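Local atomic coordinates of methanogen homoaconitase large subunit (PDB entry 4KP2), a protein that forms, with a small subunit, a [4Fe-4S] hydro-lyase that interconverts (R)-homocitrate and homoisocitrate through cis-homoaconitate. Residues V79-K91 with T380-G392. Numbering follows the deposited sequence.
Sequences VAFDHNVPPNTVK and TPGCGPCLGAHQG
The sulfur of Cys383 lies over one face of the His83 imidazole, SG 3.8 Å from the ring centroid and 19° off its normal. Cys383 SG sits between its own backbone N and carbonyl carbon (chi1 48°), which also brings it to 3.6 Å from Asp82 OD2. In the ring plane, His83 ND1 donates to Asp82 OD1 (2.8 Å), fixing the rotation of the imidazole, while Asp82 OD2 is held by the Cys119 amide. Without the imidazole, as with an alanine here, Cys383 SG would probably lose the ring it lies on and Asp82 OD1 its N-H donor. The backbones also meet: Cys383 N bonds to Asp82 O, and a side chain on Gly382 would clash with that same oxygen. The two loops follow strands 77-80 and 377-378, each in a five-stranded parallel sheet of the aconitase fold, and the second carries Cys383 and Cys386, predicted cluster ligands. Packing is tight where buried Val85 crosses Thr380, CG2 to CG2 4.0 Å, with Thr380 CB 3.6 Å from Val85 O. Farther along, Thr89 and His390 are partly exposed, while Asn88 is buried: Thr89 CG2 meets the His390 ring edge, 3.4 Å from ND1, Asn88 CB rests 3.6 Å from His390 CB, and the ring meets that of His390 in the second subunit.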
ATOM      1  N   VAL A  79      20.445  -3.804  -7.087  1.00 41.70           N
ATOM      2  CA  VAL A  79      19.611  -4.207  -5.960  1.00 43.96           C
ATOM      3  C   VAL A  79      18.338  -3.369  -5.907  1.00 44.43           C
ATOM      4  O   VAL A  79      18.393  -2.140  -5.929  1.00 46.03           O
ATOM      5  CB  VAL A  79      20.362  -4.076  -4.621  1.00 38.24           C
ATOM      6  CG1 VAL A  79      19.459  -4.477  -3.465  1.00 39.19           C
ATOM      7  CG2 VAL A  79      21.622  -4.925  -4.635  1.00 39.10           C
ATOM      8  N   ALA A  80      17.191  -4.038  -5.841  1.00 42.20           N
ATOM      9  CA  ALA A  80      15.906  -3.346  -5.814  1.00 43.75           C
ATOM     10  C   ALA A  80      14.908  -4.008  -4.867  1.00 42.62           C
ATOM     11  O   ALA A  80      14.671  -5.214  -4.939  1.00 37.83           O
ATOM     12  CB  ALA A  80      15.327  -3.255  -7.217  1.00 41.15           C
ATOM     13  N   PHE A  81      14.326  -3.207  -3.980  1.00 44.87           N
ATOM     14  CA  PHE A  81      13.325  -3.700  -3.041  1.00 48.70           C
ATOM     15  C   PHE A  81      11.941  -3.605  -3.669  1.00 44.51           C
ATOM     16  O   PHE A  81      11.538  -2.537  -4.132  1.00 47.29           O
ATOM     17  CB  PHE A  81      13.356  -2.894  -1.740  1.00 46.77           C
ATOM     18  CG  PHE A  81      14.656  -2.988  -0.991  1.00 45.45           C
ATOM     19  CD1 PHE A  81      15.589  -3.966  -1.300  1.00 47.66           C
ATOM     20  CD2 PHE A  81      14.944  -2.099   0.031  1.00 47.13           C
ATOM     21  CE1 PHE A  81      16.782  -4.051  -0.610  1.00 47.93           C
ATOM     22  CE2 PHE A  81      16.135  -2.180   0.726  1.00 44.14           C
ATOM     23  CZ  PHE A  81      17.055  -3.155   0.405  1.00 45.20           C
ATOM     24  N   ASP A  82      11.211  -4.716  -3.681  1.00 44.45           N
ATOM     25  CA  ASP A  82       9.901  -4.740  -4.319  1.00 45.83           C
ATOM     26  C   ASP A  82       8.958  -5.781  -3.719  1.00 44.01           C
ATOM     27  O   ASP A  82       7.746  -5.574  -3.675  1.00 50.77           O
ATOM     28  CB  ASP A  82      10.048  -4.977  -5.824  1.00 41.42           C
ATOM     29  CG  ASP A  82      10.660  -6.328  -6.144  1.00 43.25           C
ATOM     30  OD1 ASP A  82      11.467  -6.826  -5.331  1.00 46.84           O
ATOM     31  OD2 ASP A  82      10.332  -6.891  -7.209  1.00 48.09           O
ATOM     32  N   HIS A  83       9.515  -6.897  -3.263  1.00 47.14           N
ATOM     33  CA  HIS A  83       8.708  -8.000  -2.752  1.00 51.34           C
ATOM     34  C   HIS A  83       7.965  -7.651  -1.465  1.00 49.98           C
ATOM     35  O   HIS A  83       6.790  -7.986  -1.309  1.00 49.66           O
ATOM     36  CB  HIS A  83       9.575  -9.241  -2.532  1.00 47.71           C
ATOM     37  CG  HIS A  83       9.863 -10.007  -3.785  1.00 47.15           C
ATOM     38  ND1 HIS A  83      10.434  -9.429  -4.898  1.00 49.72           N
ATOM     39  CD2 HIS A  83       9.656 -11.307  -4.100  1.00 46.61           C
ATOM     40  CE1 HIS A  83      10.567 -10.340  -5.845  1.00 52.35           C
ATOM     41  NE2 HIS A  83      10.103 -11.489  -5.386  1.00 52.88           N
ATOM     42  N   ASN A  84       8.653  -6.984  -0.546  1.00 46.23           N
ATOM     43  CA  ASN A  84       8.079  -6.666   0.756  1.00 50.86           C
ATOM     44  C   ASN A  84       8.155  -5.179   1.077  1.00 51.03           C
ATOM     45  O   ASN A  84       8.770  -4.780   2.067  1.00 54.29           O
ATOM     46  CB  ASN A  84       8.780  -7.472   1.851  1.00 56.72           C
ATOM     47  CG  ASN A  84       8.739  -8.967   1.594  1.00 59.86           C
ATOM     48  OD1 ASN A  84       7.824  -9.659   2.042  1.00 66.50           O
ATOM     49  ND2 ASN A  84       9.732  -9.472   0.870  1.00 48.01           N
ATOM     50  N   VAL A  85       7.527  -4.359   0.239  1.00 48.36           N
ATOM     51  CA  VAL A  85       7.570  -2.914   0.426  1.00 54.94           C
ATOM     52  C   VAL A  85       6.176  -2.304   0.598  1.00 55.64           C
ATOM     53  O   VAL A  85       5.317  -2.446  -0.272  1.00 57.45           O
ATOM     54  CB  VAL A  85       8.332  -2.217  -0.725  1.00 51.39           C
ATOM     55  CG1 VAL A  85       9.819  -2.512  -0.619  1.00 53.87           C
ATOM     56  CG2 VAL A  85       7.795  -2.660  -2.079  1.00 43.43           C
ATOM     57  N   PRO A  86       5.937  -1.637   1.740  1.00 49.55           N
ATOM     58  CA  PRO A  86       6.829  -1.485   2.896  1.00 51.79           C
ATOM     59  C   PRO A  86       6.961  -2.798   3.669  1.00 50.55           C
ATOM     60  O   PRO A  86       6.146  -3.695   3.458  1.00 51.20           O
ATOM     61  CB  PRO A  86       6.106  -0.439   3.759  1.00 51.90           C
ATOM     62  CG  PRO A  86       5.146   0.234   2.840  1.00 54.43           C
ATOM     63  CD  PRO A  86       4.717  -0.829   1.889  1.00 52.72           C
ATOM     64  N   PRO A  87       7.986  -2.912   4.535  1.00 55.11           N
ATOM     65  CA  PRO A  87       8.226  -4.116   5.339  1.00 59.47           C
ATOM     66  C   PRO A  87       6.977  -4.622   6.057  1.00 59.94           C
ATOM     67  O   PRO A  87       6.316  -3.861   6.764  1.00 60.98           O
ATOM     68  CB  PRO A  87       9.261  -3.643   6.358  1.00 55.67           C
ATOM     69  CG  PRO A  87      10.037  -2.617   5.623  1.00 60.86           C
ATOM     70  CD  PRO A  87       9.053  -1.913   4.724  1.00 55.71           C
ATOM     71  N   ASN A  88       6.673  -5.901   5.872  1.00 64.18           N
ATOM     72  CA  ASN A  88       5.467  -6.505   6.428  1.00 61.69           C
ATOM     73  C   ASN A  88       5.710  -7.237   7.744  1.00 64.83           C
ATOM     74  O   ASN A  88       4.844  -7.268   8.615  1.00 60.63           O
ATOM     75  CB  ASN A  88       4.841  -7.453   5.405  1.00 69.33           C
ATOM     76  CG  ASN A  88       5.881  -8.241   4.630  1.00 72.35           C
ATOM     77  OD1 ASN A  88       7.024  -7.806   4.488  1.00 70.72           O
ATOM     78  ND2 ASN A  88       5.491  -9.403   4.121  1.00 74.06           N
ATOM     79  N   THR A  89       6.886  -7.837   7.886  1.00 65.06           N
ATOM     80  CA  THR A  89       7.231  -8.531   9.119  1.00 59.44           C
ATOM     81  C   THR A  89       8.560  -8.034   9.670  1.00 59.04           C
ATOM     82  O   THR A  89       9.295  -7.314   8.994  1.00 60.99           O
ATOM     83  CB  THR A  89       7.296 -10.059   8.918  1.00 52.16           C
ATOM     84  OG1 THR A  89       8.189 -10.366   7.841  1.00 56.81           O
ATOM     85  CG2 THR A  89       5.917 -10.611   8.600  1.00 43.05           C
ATOM     86  N   VAL A  90       8.855  -8.416  10.908  1.00 54.06           N
ATOM     87  CA  VAL A  90      10.122  -8.068  11.535  1.00 50.63           C
ATOM     88  C   VAL A  90      11.269  -8.714  10.771  1.00 54.75           C
ATOM     89  O   VAL A  90      12.294  -8.084  10.522  1.00 56.09           O
ATOM     90  CB  VAL A  90      10.165  -8.525  13.005  1.00 54.84           C
ATOM     91  CG1 VAL A  90      11.507  -8.179  13.631  1.00 49.57           C
ATOM     92  CG2 VAL A  90       9.028  -7.892  13.789  1.00 55.39           C
ATOM     93  N   LYS A  91      11.080  -9.975  10.396  1.00 49.71           N
ATOM     94  CA  LYS A  91      12.073 -10.705   9.616  1.00 57.22           C
ATOM     95  C   LYS A  91      12.312 -10.039   8.265  1.00 52.95           C
ATOM     96  O   LYS A  91      13.429 -10.038   7.753  1.00 54.58           O
ATOM     97  CB  LYS A  91      11.641 -12.161   9.418  1.00 52.32           C
ATOM     98  CG  LYS A  91      11.860 -13.048  10.633  1.00 53.42           C
ATOM     99  CD  LYS A  91      10.557 -13.668  11.119  1.00 62.80           C
ATOM    100  CE  LYS A  91       9.693 -12.645  11.840  1.00 68.55           C
ATOM    101  NZ  LYS A  91      10.365 -12.127  13.066  1.00 51.36           N
ATOM    102  N   THR A 380       2.072   0.448  -2.736  1.00 50.23           N
ATOM    103  CA  THR A 380       3.429   0.782  -3.155  1.00 45.82           C
ATOM    104  C   THR A 380       3.880  -0.089  -4.325  1.00 48.06           C
ATOM    105  O   THR A 380       3.741  -1.313  -4.277  1.00 50.64           O
ATOM    106  CB  THR A 380       4.417   0.615  -1.983  1.00 53.81           C
ATOM    107  OG1 THR A 380       4.117   1.577  -0.963  1.00 56.38           O
ATOM    108  CG2 THR A 380       5.852   0.803  -2.444  1.00 48.05           C
ATOM    109  N   PRO A 381       4.410   0.547  -5.385  1.00 42.34           N
ATOM    110  CA  PRO A 381       4.906  -0.125  -6.591  1.00 43.72           C
ATOM    111  C   PRO A 381       5.831  -1.304  -6.292  1.00 47.25           C
ATOM    112  O   PRO A 381       7.015  -1.117  -6.010  1.00 50.40           O
ATOM    113  CB  PRO A 381       5.683   0.983  -7.303  1.00 42.42           C
ATOM    114  CG  PRO A 381       4.965   2.225  -6.924  1.00 43.25           C
ATOM    115  CD  PRO A 381       4.495   2.015  -5.505  1.00 47.60           C
ATOM    116  N   GLY A 382       5.277  -2.509  -6.360  1.00 43.05           N
ATOM    117  CA  GLY A 382       6.034  -3.724  -6.130  1.00 39.95           C
ATOM    118  C   GLY A 382       5.268  -4.932  -6.636  1.00 51.73           C
ATOM    119  O   GLY A 382       4.544  -4.844  -7.628  1.00 53.68           O
ATOM    120  N   CYS A 383       5.422  -6.060  -5.953  1.00 53.46           N
ATOM    121  CA  CYS A 383       4.716  -7.279  -6.331  1.00 65.62           C
ATOM    122  C   CYS A 383       4.059  -7.948  -5.126  1.00 76.37           C
ATOM    123  O   CYS A 383       4.720  -8.622  -4.336  1.00 81.00           O
ATOM    124  CB  CYS A 383       5.659  -8.252  -7.044  1.00 72.17           C
ATOM    125  SG  CYS A 383       7.245  -8.527  -6.210  1.00 69.96           S
ATOM    126  N   GLY A 384       2.751  -7.755  -4.995  1.00 70.86           N
ATOM    127  CA  GLY A 384       1.999  -8.337  -3.899  1.00 74.30           C
ATOM    128  C   GLY A 384       0.504  -8.307  -4.158  1.00 76.81           C
ATOM    129  O   GLY A 384       0.002  -7.378  -4.786  1.00 77.12           O
ATOM    130  N   PRO A 385      -0.221  -9.324  -3.665  1.00 80.89           N
ATOM    131  CA  PRO A 385       0.328 -10.445  -2.896  1.00 80.79           C
ATOM    132  C   PRO A 385       0.944 -11.530  -3.778  1.00 78.44           C
ATOM    133  O   PRO A 385       0.304 -12.024  -4.707  1.00 66.74           O
ATOM    134  CB  PRO A 385      -0.899 -10.992  -2.165  1.00 74.31           C
ATOM    135  CG  PRO A 385      -2.035 -10.682  -3.074  1.00 75.52           C
ATOM    136  CD  PRO A 385      -1.692  -9.374  -3.741  1.00 74.39           C
ATOM    137  N   CYS A 386       2.188 -11.888  -3.479  1.00 87.61           N
ATOM    138  CA  CYS A 386       2.883 -12.945  -4.202  1.00 84.88           C
ATOM    139  C   CYS A 386       3.673 -13.807  -3.227  1.00 86.37           C
ATOM    140  O   CYS A 386       4.469 -13.291  -2.440  1.00 84.69           O
ATOM    141  CB  CYS A 386       3.813 -12.352  -5.262  1.00 86.69           C
ATOM    142  SG  CYS A 386       2.963 -11.452  -6.585  1.00103.89           S
ATOM    143  N   LEU A 387       3.442 -15.117  -3.287  1.00 91.40           N
ATOM    144  CA  LEU A 387       4.066 -16.076  -2.374  1.00 90.36           C
ATOM    145  C   LEU A 387       3.757 -15.749  -0.915  1.00 95.75           C
ATOM    146  O   LEU A 387       4.554 -16.038  -0.024  1.00 97.43           O
ATOM    147  CB  LEU A 387       5.582 -16.138  -2.589  1.00 89.45           C
ATOM    148  CG  LEU A 387       6.093 -16.320  -4.020  1.00 87.62           C
ATOM    149  CD1 LEU A 387       7.605 -16.496  -4.032  1.00 78.03           C
ATOM    150  CD2 LEU A 387       5.409 -17.494  -4.693  1.00 79.33           C
ATOM    151  N   GLY A 388       2.596 -15.147  -0.680  1.00 87.74           N
ATOM    152  CA  GLY A 388       2.219 -14.718   0.653  1.00 81.03           C
ATOM    153  C   GLY A 388       3.090 -13.572   1.126  1.00 85.39           C
ATOM    154  O   GLY A 388       3.685 -13.631   2.203  1.00 81.25           O
ATOM    155  N   ALA A 389       3.161 -12.520   0.315  1.00 87.94           N
ATOM    156  CA  ALA A 389       3.995 -11.360   0.620  1.00 75.73           C
ATOM    157  C   ALA A 389       3.313 -10.423   1.609  1.00 72.78           C
ATOM    158  O   ALA A 389       3.758  -9.291   1.809  1.00 70.41           O
ATOM    159  CB  ALA A 389       4.346 -10.613  -0.656  1.00 72.82           C
ATOM    160  N   HIS A 390       2.229 -10.902   2.214  1.00 74.30           N
ATOM    161  CA  HIS A 390       1.472 -10.142   3.202  1.00 76.02           C
ATOM    162  C   HIS A 390       0.954  -8.823   2.641  1.00 71.03           C
ATOM    163  O   HIS A 390       1.129  -7.764   3.242  1.00 74.01           O
ATOM    164  CB  HIS A 390       2.308  -9.905   4.462  1.00 79.83           C
ATOM    165  CG  HIS A 390       2.741 -11.166   5.142  1.00 81.34           C
ATOM    166  ND1 HIS A 390       3.892 -11.249   5.895  1.00 78.49           N
ATOM    167  CD2 HIS A 390       2.175 -12.395   5.182  1.00 76.72           C
ATOM    168  CE1 HIS A 390       4.018 -12.477   6.369  1.00 76.08           C
ATOM    169  NE2 HIS A 390       2.988 -13.191   5.952  1.00 75.76           N
ATOM    170  N   GLN A 391       0.315  -8.902   1.480  1.00 66.46           N
ATOM    171  CA  GLN A 391      -0.273  -7.731   0.848  1.00 71.02           C
ATOM    172  C   GLN A 391      -1.790  -7.877   0.830  1.00 69.80           C
ATOM    173  O   GLN A 391      -2.484  -7.316   1.675  1.00 60.51           O
ATOM    174  CB  GLN A 391       0.264  -7.567  -0.574  1.00 71.05           C
ATOM    175  CG  GLN A 391      -0.011  -6.207  -1.193  1.00 70.48           C
ATOM    176  CD  GLN A 391       0.834  -5.107  -0.578  1.00 66.85           C
ATOM    177  OE1 GLN A 391       1.992  -4.915  -0.952  1.00 50.31           O
ATOM    178  NE2 GLN A 391       0.258  -4.378   0.371  1.00 59.97           N
ATOM    179  N   GLY A 392      -2.296  -8.642  -0.132  1.00 65.62           N
ATOM    180  CA  GLY A 392      -3.718  -8.915  -0.227  1.00 53.87           C
ATOM    181  C   GLY A 392      -4.011 -10.389  -0.025  1.00 58.46           C
ATOM    182  O   GLY A 392      -4.458 -11.076  -0.943  1.00 65.50           O
TER